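Endoglucanase (Uncultured bacterium, PDB 3X17) probably hydrolyses internal beta-1,4-glucosidic bonds of cellulose as a family 9 endoglucanase with an (alpha/alpha)6-barrel catalytic domain and an N-terminal Ig-like domain. Local coordinates at residues Trp174-Thr186 with Tyr244-Pro258. Sequence-based numbering, arbitrary orientation.
Sequences WHDAGDYGKYVTT and YHKLAGLRWPGMIRP. With ZN (zinc ion), chain C.
A short antiparallel beta ladder and the rim of a zinc site join these segments of the glycoside hydrolase family 9 domain. Lys182 and Leu247 form the hydrogen-bonded pair: Lys182 N reaches Leu247 O at 3.1 Å, and Leu247 N returns to Lys182 O at 2.9 Å. Where strand 182-183 runs into helix 184-200, Val184 N donates to His245 O at 2.9 Å. Water 1 donates to that same carbonyl and to Thr185 OG1, while the carboxylate of Asp274 hydrogen-bonds through one oxygen to Thr185 OG1 and through the other to His245 ND1. Tyr183 and Lys246, the neighbouring non-hydrogen-bonded pair, lie side by side and point the same way, Tyr183 CD2 lying 3.8 Å from Lys246 CB, and the Tyr183 hydroxyl donates to Asp179 OD2. Asp179 CB meets the edge of the Trp252 indole at CZ3. At the other end, with CG anti to the carbonyl carbon (chi1 -60°), Tyr180 sends its hydroxyl to a lone pair of Ile256 O, 2.8 Å away. Pro258 CB makes a CH-pi contact over one face of this ring, 3.8 Å from its centroid. Tyr180 CD1 in turn covers a face of the His175 imidazole, whose NE2 binds zinc at 2.1 Å with Cys132, Asp148 and His149. An alanine in place of Tyr180 would probably leave Ile256 O without this donor and strip the cover from Pro258 CB and from a face of the imidazole. Tyr180 is thus placed as a second-shell residue, and its ring probably helps to hold the imidazole of a zinc ligand in its orientation.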
loop_
_atom_site.group_PDB
_atom_site.type_symbol
_atom_site.label_atom_id
_atom_site.label_comp_id
_atom_site.label_asym_id
_atom_site.label_seq_id
_atom_site.Cartn_x
_atom_site.Cartn_y
_atom_site.Cartn_z
ATOM N N TRP A 174 -4.299 -2.206 -14.325
ATOM C CA TRP A 174 -5.136 -2.539 -13.161
ATOM C C TRP A 174 -6.278 -1.553 -12.989
ATOM O O TRP A 174 -6.036 -0.341 -12.975
ATOM C CB TRP A 174 -4.310 -2.487 -11.865
ATOM C CG TRP A 174 -3.127 -3.441 -11.807
ATOM C CD1 TRP A 174 -3.149 -4.791 -12.000
ATOM C CD2 TRP A 174 -1.748 -3.090 -11.563
ATOM N NE1 TRP A 174 -1.871 -5.305 -11.890
ATOM C CE2 TRP A 174 -0.999 -4.287 -11.597
ATOM C CE3 TRP A 174 -1.088 -1.890 -11.269
ATOM C CZ2 TRP A 174 0.384 -4.320 -11.352
ATOM C CZ3 TRP A 174 0.298 -1.925 -11.008
ATOM C CH2 TRP A 174 1.011 -3.138 -11.066
ATOM N N HIS A 175 -7.490 -2.055 -12.727
ATOM C CA HIS A 175 -8.516 -1.207 -12.109
ATOM C C HIS A 175 -7.936 -0.598 -10.838
ATOM O O HIS A 175 -7.299 -1.307 -10.048
ATOM C CB HIS A 175 -9.780 -1.998 -11.775
ATOM C CG HIS A 175 -10.471 -2.561 -12.970
ATOM N ND1 HIS A 175 -11.128 -3.771 -12.944
ATOM C CD2 HIS A 175 -10.545 -2.118 -14.254
ATOM C CE1 HIS A 175 -11.637 -4.020 -14.141
ATOM N NE2 HIS A 175 -11.299 -3.031 -14.951
ATOM N N ASP A 176 -8.107 0.713 -10.680
ATOM C CA ASP A 176 -7.335 1.486 -9.700
ATOM C C ASP A 176 -7.754 1.122 -8.288
ATOM O O ASP A 176 -6.947 1.171 -7.355
ATOM C CB ASP A 176 -7.533 2.994 -9.903
ATOM C CG ASP A 176 -6.588 3.843 -9.024
ATOM O OD1 ASP A 176 -5.371 3.732 -9.237
ATOM O OD2 ASP A 176 -7.058 4.618 -8.137
ATOM N N ALA A 177 -9.039 0.849 -8.105
ATOM C CA ALA A 177 -9.622 0.883 -6.772
ATOM C C ALA A 177 -10.951 0.167 -6.773
ATOM O O ALA A 177 -11.038 -0.964 -7.226
ATOM C CB ALA A 177 -9.780 2.336 -6.313
ATOM N N GLY A 178 -12.000 0.832 -6.296
ATOM C CA GLY A 178 -13.350 0.324 -6.489
ATOM C C GLY A 178 -14.056 0.819 -7.751
ATOM O O GLY A 178 -15.209 0.452 -8.010
ATOM N N ASP A 179 -13.414 1.732 -8.472
ATOM C CA ASP A 179 -13.841 2.064 -9.819
ATOM C C ASP A 179 -12.997 1.286 -10.809
ATOM O O ASP A 179 -12.251 0.354 -10.435
ATOM C CB ASP A 179 -13.686 3.569 -10.091
ATOM C CG ASP A 179 -12.240 4.025 -10.003
ATOM O OD1 ASP A 179 -11.543 3.550 -9.087
ATOM O OD2 ASP A 179 -11.799 4.826 -10.853
ATOM N N TYR A 180 -13.100 1.673 -12.074
ATOM C CA TYR A 180 -12.417 0.951 -13.146
ATOM C C TYR A 180 -11.474 1.853 -13.918
ATOM O O TYR A 180 -10.842 1.416 -14.894
ATOM C CB TYR A 180 -13.428 0.305 -14.116
ATOM C CG TYR A 180 -14.368 -0.688 -13.454
ATOM C CD1 TYR A 180 -13.880 -1.675 -12.596
ATOM C CD2 TYR A 180 -15.736 -0.664 -13.711
ATOM C CE1 TYR A 180 -14.732 -2.587 -11.982
ATOM C CE2 TYR A 180 -16.585 -1.610 -13.137
ATOM C CZ TYR A 180 -16.084 -2.555 -12.270
ATOM O OH TYR A 180 -16.938 -3.474 -11.657
ATOM N N GLY A 181 -11.305 3.081 -13.440
ATOM C CA GLY A 181 -10.292 3.972 -13.995
ATOM C C GLY A 181 -8.887 3.411 -13.839
ATOM O O GLY A 181 -8.628 2.575 -12.984
ATOM N N LYS A 182 -8.004 3.771 -14.760
ATOM C CA LYS A 182 -6.621 3.326 -14.705
ATOM C C LYS A 182 -5.758 4.579 -14.735
ATOM O O LYS A 182 -6.024 5.504 -15.483
ATOM C CB LYS A 182 -6.307 2.440 -15.901
ATOM C CG LYS A 182 -7.315 1.265 -16.073
ATOM C CD LYS A 182 -6.873 0.277 -17.146
ATOM C CE LYS A 182 -6.769 0.926 -18.521
ATOM N NZ LYS A 182 -6.735 -0.132 -19.617
ATOM N N TYR A 183 -4.845 4.691 -13.795
ATOM C CA TYR A 183 -4.248 5.999 -13.538
ATOM C C TYR A 183 -2.759 5.811 -13.457
ATOM O O TYR A 183 -2.288 4.982 -12.692
ATOM C CB TYR A 183 -4.729 6.528 -12.198
ATOM C CG TYR A 183 -6.209 6.675 -12.063
ATOM C CD1 TYR A 183 -6.975 5.612 -11.604
ATOM C CD2 TYR A 183 -6.817 7.927 -12.205
ATOM C CE1 TYR A 183 -8.304 5.760 -11.336
ATOM C CE2 TYR A 183 -8.165 8.100 -11.915
ATOM C CZ TYR A 183 -8.911 7.009 -11.531
ATOM O OH TYR A 183 -10.259 7.150 -11.276
ATOM N N VAL A 184 -2.011 6.554 -14.255
ATOM C CA VAL A 184 -0.573 6.346 -14.291
ATOM C C VAL A 184 0.107 6.692 -12.945
ATOM O O VAL A 184 1.146 6.107 -12.585
ATOM C CB VAL A 184 0.084 7.147 -15.414
ATOM C CG1 VAL A 184 1.598 7.244 -15.152
ATOM C CG2 VAL A 184 -0.148 6.455 -16.752
ATOM N N THR A 185 -0.520 7.580 -12.180
ATOM C CA THR A 185 0.140 8.213 -11.050
ATOM C C THR A 185 0.234 7.206 -9.898
ATOM O O THR A 185 1.268 7.087 -9.249
ATOM C CB THR A 185 -0.619 9.516 -10.625
ATOM O OG1 THR A 185 -0.759 10.384 -11.772
ATOM C CG2 THR A 185 0.135 10.260 -9.517
ATOM N N THR A 186 -0.794 6.376 -9.754
ATOM C CA THR A 186 -0.794 5.313 -8.752
ATOM C C THR A 186 -0.168 4.030 -9.289
ATOM O O THR A 186 0.471 3.298 -8.538
ATOM C CB THR A 186 -2.235 4.992 -8.266
ATOM O OG1 THR A 186 -3.104 4.956 -9.405
ATOM C CG2 THR A 186 -2.742 6.050 -7.259
ATOM N N TYR A 244 0.715 9.685 -20.778
ATOM C CA TYR A 244 -0.650 10.147 -20.499
ATOM C C TYR A 244 -1.010 9.891 -19.051
ATOM O O TYR A 244 -0.462 8.991 -18.404
ATOM C CB TYR A 244 -1.680 9.467 -21.433
ATOM C CG TYR A 244 -1.480 9.818 -22.894
ATOM C CD1 TYR A 244 -1.703 11.117 -23.351
ATOM C CD2 TYR A 244 -1.001 8.873 -23.802
ATOM C CE1 TYR A 244 -1.493 11.458 -24.683
ATOM C CE2 TYR A 244 -0.784 9.196 -25.138
ATOM C CZ TYR A 244 -1.019 10.495 -25.571
ATOM O OH TYR A 244 -0.784 10.841 -26.890
ATOM N N HIS A 245 -1.953 10.673 -18.545
ATOM C CA HIS A 245 -2.159 10.763 -17.113
ATOM C C HIS A 245 -3.028 9.628 -16.609
ATOM O O HIS A 245 -2.797 9.084 -15.541
ATOM C CB HIS A 245 -2.804 12.095 -16.763
ATOM C CG HIS A 245 -3.178 12.228 -15.325
ATOM N ND1 HIS A 245 -2.252 12.112 -14.302
ATOM C CD2 HIS A 245 -4.333 12.633 -14.744
ATOM C CE1 HIS A 245 -2.836 12.405 -13.152
ATOM N NE2 HIS A 245 -4.107 12.686 -13.389
ATOM N N LYS A 246 -4.058 9.290 -17.359
ATOM C CA LYS A 246 -5.035 8.354 -16.874
ATOM C C LYS A 246 -6.014 8.059 -18.006
ATOM O O LYS A 246 -5.967 8.697 -19.078
ATOM C CB LYS A 246 -5.785 8.945 -15.674
ATOM C CG LYS A 246 -6.663 10.165 -16.040
ATOM C CD LYS A 246 -7.560 10.599 -14.906
ATOM C CE LYS A 246 -8.208 11.958 -15.232
ATOM N NZ LYS A 246 -9.300 12.309 -14.258
ATOM N N LEU A 247 -6.824 7.030 -17.789
ATOM C CA LEU A 247 -7.731 6.535 -18.787
ATOM C C LEU A 247 -9.031 6.204 -18.103
ATOM O O LEU A 247 -9.070 5.373 -17.198
ATOM C CB LEU A 247 -7.155 5.289 -19.447
ATOM C CG LEU A 247 -7.790 4.916 -20.776
ATOM C CD1 LEU A 247 -6.792 4.045 -21.564
ATOM C CD2 LEU A 247 -9.142 4.210 -20.566
ATOM N N ALA A 248 -10.109 6.847 -18.514
ATOM C CA ALA A 248 -11.375 6.631 -17.812
ATOM C C ALA A 248 -12.547 7.097 -18.661
ATOM O O ALA A 248 -12.342 7.742 -19.680
ATOM C CB ALA A 248 -11.376 7.342 -16.447
ATOM N N GLY A 249 -13.756 6.730 -18.245
ATOM C CA GLY A 249 -14.989 7.208 -18.883
ATOM C C GLY A 249 -15.239 8.643 -18.480
ATOM O O GLY A 249 -14.606 9.144 -17.537
ATOM N N LEU A 250 -16.141 9.318 -19.200
ATOM C CA LEU A 250 -16.615 10.650 -18.803
ATOM C C LEU A 250 -17.500 10.581 -17.558
ATOM O O LEU A 250 -17.647 11.560 -16.843
ATOM C CB LEU A 250 -17.372 11.326 -19.966
ATOM C CG LEU A 250 -16.552 11.546 -21.249
ATOM C CD1 LEU A 250 -17.422 12.071 -22.392
ATOM C CD2 LEU A 250 -15.380 12.495 -20.992
ATOM N N ARG A 251 -18.061 9.408 -17.301
ATOM C CA ARG A 251 -18.979 9.211 -16.179
ATOM C C ARG A 251 -18.540 8.069 -15.249
ATOM O O ARG A 251 -17.933 7.087 -15.688
ATOM C CB ARG A 251 -20.403 8.945 -16.700
ATOM C CG ARG A 251 -21.024 10.165 -17.437
ATOM C CD ARG A 251 -22.342 9.825 -18.146
ATOM N NE ARG A 251 -22.207 8.709 -19.091
ATOM C CZ ARG A 251 -21.777 8.819 -20.352
ATOM N NH1 ARG A 251 -21.401 10.002 -20.844
ATOM N NH2 ARG A 251 -21.705 7.733 -21.119
ATOM N N TRP A 252 -18.828 8.234 -13.957
ATOM C CA TRP A 252 -18.653 7.178 -12.979
ATOM C C TRP A 252 -19.692 6.113 -13.285
ATOM O O TRP A 252 -20.879 6.418 -13.322
ATOM C CB TRP A 252 -18.883 7.711 -11.564
ATOM C CG TRP A 252 -17.842 8.703 -11.098
ATOM C CD1 TRP A 252 -17.952 10.062 -11.087
ATOM C CD2 TRP A 252 -16.561 8.397 -10.528
ATOM N NE1 TRP A 252 -16.817 10.620 -10.555
ATOM C CE2 TRP A 252 -15.936 9.629 -10.227
ATOM C CE3 TRP A 252 -15.885 7.204 -10.234
ATOM C CZ2 TRP A 252 -14.668 9.706 -9.633
ATOM C CZ3 TRP A 252 -14.609 7.278 -9.658
ATOM C CH2 TRP A 252 -14.031 8.527 -9.344
ATOM N N PRO A 253 -19.240 4.868 -13.538
ATOM C CA PRO A 253 -20.139 3.738 -13.607
ATOM C C PRO A 253 -20.912 3.590 -12.305
ATOM O O PRO A 253 -20.425 3.985 -11.240
ATOM C CB PRO A 253 -19.205 2.552 -13.788
ATOM C CG PRO A 253 -17.877 3.149 -14.215
ATOM C CD PRO A 253 -17.823 4.465 -13.569
ATOM N N GLY A 254 -22.084 2.970 -12.385
ATOM C CA GLY A 254 -22.775 2.534 -11.189
ATOM C C GLY A 254 -22.102 1.314 -10.585
ATOM O O GLY A 254 -21.001 0.914 -11.004
ATOM N N MET A 255 -22.791 0.692 -9.632
ATOM C CA MET A 255 -22.324 -0.549 -9.057
ATOM C C MET A 255 -22.587 -1.707 -9.994
ATOM O O MET A 255 -23.415 -2.558 -9.710
ATOM C CB MET A 255 -23.003 -0.788 -7.706
ATOM C CG MET A 255 -22.535 0.193 -6.627
ATOM S SD MET A 255 -20.852 -0.230 -6.086
ATOM C CE MET A 255 -20.202 1.416 -5.765
ATOM N N ILE A 256 -21.849 -1.764 -11.098
ATOM C CA ILE A 256 -22.052 -2.807 -12.087
ATOM C C ILE A 256 -20.719 -3.500 -12.353
ATOM O O ILE A 256 -19.659 -2.966 -12.000
ATOM C CB ILE A 256 -22.564 -2.202 -13.425
ATOM C CG1 ILE A 256 -21.407 -1.509 -14.157
ATOM C CG2 ILE A 256 -23.765 -1.284 -13.190
ATOM C CD1 ILE A 256 -21.788 -0.346 -15.081
ATOM N N ARG A 257 -20.775 -4.635 -13.048
ATOM C CA ARG A 257 -19.584 -5.343 -13.529
ATOM C C ARG A 257 -18.800 -4.524 -14.550
ATOM O O ARG A 257 -19.374 -3.686 -15.247
ATOM C CB ARG A 257 -19.965 -6.672 -14.186
ATOM C CG ARG A 257 -20.590 -7.681 -13.252
ATOM C CD ARG A 257 -21.527 -8.634 -14.017
ATOM N NE ARG A 257 -22.339 -9.421 -13.093
ATOM C CZ ARG A 257 -21.855 -10.403 -12.336
ATOM N NH1 ARG A 257 -20.571 -10.720 -12.417
ATOM N NH2 ARG A 257 -22.648 -11.056 -11.487
ATOM N N PRO A 258 -17.502 -4.845 -14.714
ATOM C CA PRO A 258 -16.667 -4.047 -15.610
ATOM C C PRO A 258 -17.040 -4.245 -17.075
ATOM O O PRO A 258 -16.827 -3.338 -17.878
ATOM C CB PRO A 258 -15.250 -4.562 -15.340
ATOM C CG PRO A 258 -15.411 -5.892 -14.758
ATOM C CD PRO A 258 -16.729 -5.882 -14.004
HETATM ZN ZN ZN C . -11.487 -2.929 -17.004
HETATM O O HOH W 1 -3.027 9.355 -12.897
#